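Local structure of ssDNA binding protein (Pyrococcus furiosus, 4PSM) at residues A[40-45]-A[75-80]. The protein binds single-stranded DNA, which it probably holds within a tunnel system formed between its subunits. Residues are numbered along the deposited sequence; the frame is centred on the assembly and turned at random.
Sequences AGELNK and IVWNLD
Leu43 lies across the indole of Trp77, a compact example of how an aromatic ring on a strand can be packed against a helix largely through one leucine. The touching is done by one methyl branch and the beta carbon. Leu43 CD2 sits 3.7 Å from the centroid of the six-membered ring of Trp77, only 9° off the ring normal, a CH-pi contact over the face. Leu43 CB covers the five-ring side of the same face, 3.7 Å from Trp77 NE1. With CG anti to the backbone N (chi1 -179°), the leucine crosses the indole side chain at about a right angle and brings CD2 over the six-membered ring. The opposite face is taken by Ile75 CG2, 3.9 Å above the plane, so two residues of the strand and one of the helix form a sandwich. Rotation of the indole is further restrained by Trp77 NE1, whose hydrogen bond goes to Ala39 O, one residue ahead of 40-45 on the same helix; the polar edge of the ring is thus satisfied by the helix its face packs on. Buried Ala40 adds an edge neighbour, its N 4.3 Å from Trp77 CZ2. Contacts thin out toward solvent: Glu42 OE2 of a partly exposed side chain comes no closer than 4.4 Å to Trp77 CD1 at the ring edge, and the exposed Leu79 touches Ile46 farther along the helix. Here helix 33-53 packs on strand 74-87, an outermost strand of the three-stranded antiparallel sheet within the chain; the axes of 40-45 and 75-77 pass 9.8 Å apart, 15° from parallel. Leu23 of helix 15-26 touches Ala40, Ile75 and Trp77, and Val66 of the neighbouring strand 61-71 meets both Leu43 and Trp77.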
loop_
_atom_site.group_PDB
_atom_site.type_symbol
_atom_site.label_atom_id
_atom_site.label_comp_id
_atom_site.label_asym_id
_atom_site.label_seq_id
_atom_site.Cartn_x
_atom_site.Cartn_y
_atom_site.Cartn_z
ATOM N N ALA A 40 11.589 -9.163 -30.613
ATOM C CA ALA A 40 12.814 -9.716 -30.066
ATOM C C ALA A 40 12.861 -11.214 -30.314
ATOM O O ALA A 40 13.901 -11.764 -30.660
ATOM C CB ALA A 40 12.917 -9.412 -28.565
ATOM N N GLY A 41 11.726 -11.875 -30.130
ATOM C CA GLY A 41 11.647 -13.309 -30.343
ATOM C C GLY A 41 12.090 -13.659 -31.750
ATOM O O GLY A 41 12.819 -14.621 -31.959
ATOM N N GLU A 42 11.655 -12.858 -32.716
ATOM C CA GLU A 42 12.004 -13.080 -34.111
ATOM C C GLU A 42 13.508 -12.919 -34.334
ATOM O O GLU A 42 14.161 -13.809 -34.860
ATOM C CB GLU A 42 11.232 -12.126 -35.018
ATOM C CG GLU A 42 9.722 -12.270 -34.944
ATOM C CD GLU A 42 9.004 -11.324 -35.890
ATOM O OE1 GLU A 42 7.760 -11.397 -35.977
ATOM O OE2 GLU A 42 9.683 -10.508 -36.550
ATOM N N LEU A 43 14.050 -11.780 -33.922
ATOM C CA LEU A 43 15.468 -11.505 -34.068
ATOM C C LEU A 43 16.323 -12.585 -33.405
ATOM O O LEU A 43 17.277 -13.093 -33.991
ATOM C CB LEU A 43 15.807 -10.122 -33.506
ATOM C CG LEU A 43 17.279 -9.730 -33.642
ATOM C CD1 LEU A 43 17.817 -9.965 -35.049
ATOM C CD2 LEU A 43 17.601 -8.334 -33.124
ATOM N N ASN A 44 15.966 -12.942 -32.181
ATOM C CA ASN A 44 16.710 -13.942 -31.428
ATOM C C ASN A 44 16.672 -15.299 -32.108
ATOM O O ASN A 44 17.595 -16.102 -31.965
ATOM C CB ASN A 44 16.196 -14.033 -29.976
ATOM C CG ASN A 44 16.593 -12.820 -29.143
ATOM O OD1 ASN A 44 17.595 -12.174 -29.437
ATOM N ND2 ASN A 44 15.803 -12.499 -28.110
ATOM N N LYS A 45 15.589 -15.560 -32.831
ATOM C CA LYS A 45 15.473 -16.784 -33.613
ATOM C C LYS A 45 16.556 -16.782 -34.695
ATOM O O LYS A 45 17.292 -17.748 -34.862
ATOM C CB LYS A 45 14.086 -16.871 -34.247
ATOM C CG LYS A 45 13.119 -17.808 -33.541
ATOM C CD LYS A 45 13.167 -19.209 -34.151
ATOM C CE LYS A 45 12.704 -19.209 -35.607
ATOM N NZ LYS A 45 12.730 -20.568 -36.219
ATOM N N ILE A 75 7.861 -2.979 -34.673
ATOM C CA ILE A 75 9.304 -3.018 -34.873
ATOM C C ILE A 75 9.639 -3.792 -36.146
ATOM O O ILE A 75 9.347 -4.985 -36.261
ATOM C CB ILE A 75 10.037 -3.641 -33.661
ATOM C CG1 ILE A 75 9.784 -2.810 -32.401
ATOM C CG2 ILE A 75 11.534 -3.742 -33.929
ATOM C CD1 ILE A 75 10.325 -3.432 -31.140
ATOM N N VAL A 76 10.233 -3.102 -37.112
ATOM C CA VAL A 76 10.663 -3.755 -38.342
ATOM C C VAL A 76 12.188 -3.827 -38.384
ATOM O O VAL A 76 12.886 -2.815 -38.470
ATOM C CB VAL A 76 10.064 -3.091 -39.621
ATOM C CG1 VAL A 76 8.681 -2.505 -39.328
ATOM C CG2 VAL A 76 10.989 -2.035 -40.190
ATOM N N TRP A 77 12.707 -5.040 -38.271
ATOM C CA TRP A 77 14.143 -5.223 -38.262
ATOM C C TRP A 77 14.689 -4.976 -39.655
ATOM O O TRP A 77 14.003 -5.202 -40.650
ATOM C CB TRP A 77 14.512 -6.633 -37.798
ATOM C CG TRP A 77 14.100 -6.943 -36.388
ATOM C CD1 TRP A 77 13.172 -7.860 -35.987
ATOM C CD2 TRP A 77 14.607 -6.335 -35.192
ATOM N NE1 TRP A 77 13.071 -7.866 -34.613
ATOM C CE2 TRP A 77 13.938 -6.938 -34.102
ATOM C CE3 TRP A 77 15.560 -5.341 -34.934
ATOM C CZ2 TRP A 77 14.196 -6.582 -32.780
ATOM C CZ3 TRP A 77 15.808 -4.982 -33.621
ATOM C CH2 TRP A 77 15.127 -5.602 -32.559
ATOM N N ASN A 78 15.918 -4.481 -39.714
ATOM C CA ASN A 78 16.677 -4.436 -40.952
ATOM C C ASN A 78 17.771 -5.492 -40.869
ATOM O O ASN A 78 18.886 -5.216 -40.421
ATOM C CB ASN A 78 17.282 -3.051 -41.161
ATOM C CG ASN A 78 18.132 -2.971 -42.413
ATOM O OD1 ASN A 78 18.072 -3.844 -43.281
ATOM N ND2 ASN A 78 18.932 -1.916 -42.514
ATOM N N LEU A 79 17.432 -6.708 -41.278
ATOM C CA LEU A 79 18.321 -7.852 -41.127
ATOM C C LEU A 79 19.681 -7.631 -41.786
ATOM O O LEU A 79 20.677 -8.245 -41.401
ATOM C CB LEU A 79 17.648 -9.100 -41.692
ATOM C CG LEU A 79 16.735 -9.883 -40.739
ATOM C CD1 LEU A 79 16.543 -9.265 -39.351
ATOM C CD2 LEU A 79 15.442 -10.441 -41.354
ATOM N N ASP A 80 19.716 -6.750 -42.776
ATOM C CA ASP A 80 20.959 -6.423 -43.460
ATOM C C ASP A 80 21.956 -5.798 -42.490
ATOM O O ASP A 80 23.149 -6.085 -42.544
ATOM C CB ASP A 80 20.691 -5.470 -44.626
ATOM C CG ASP A 80 19.639 -6.001 -45.584
ATOM O OD1 ASP A 80 20.015 -6.664 -46.575
ATOM O OD2 ASP A 80 18.436 -5.753 -45.342
#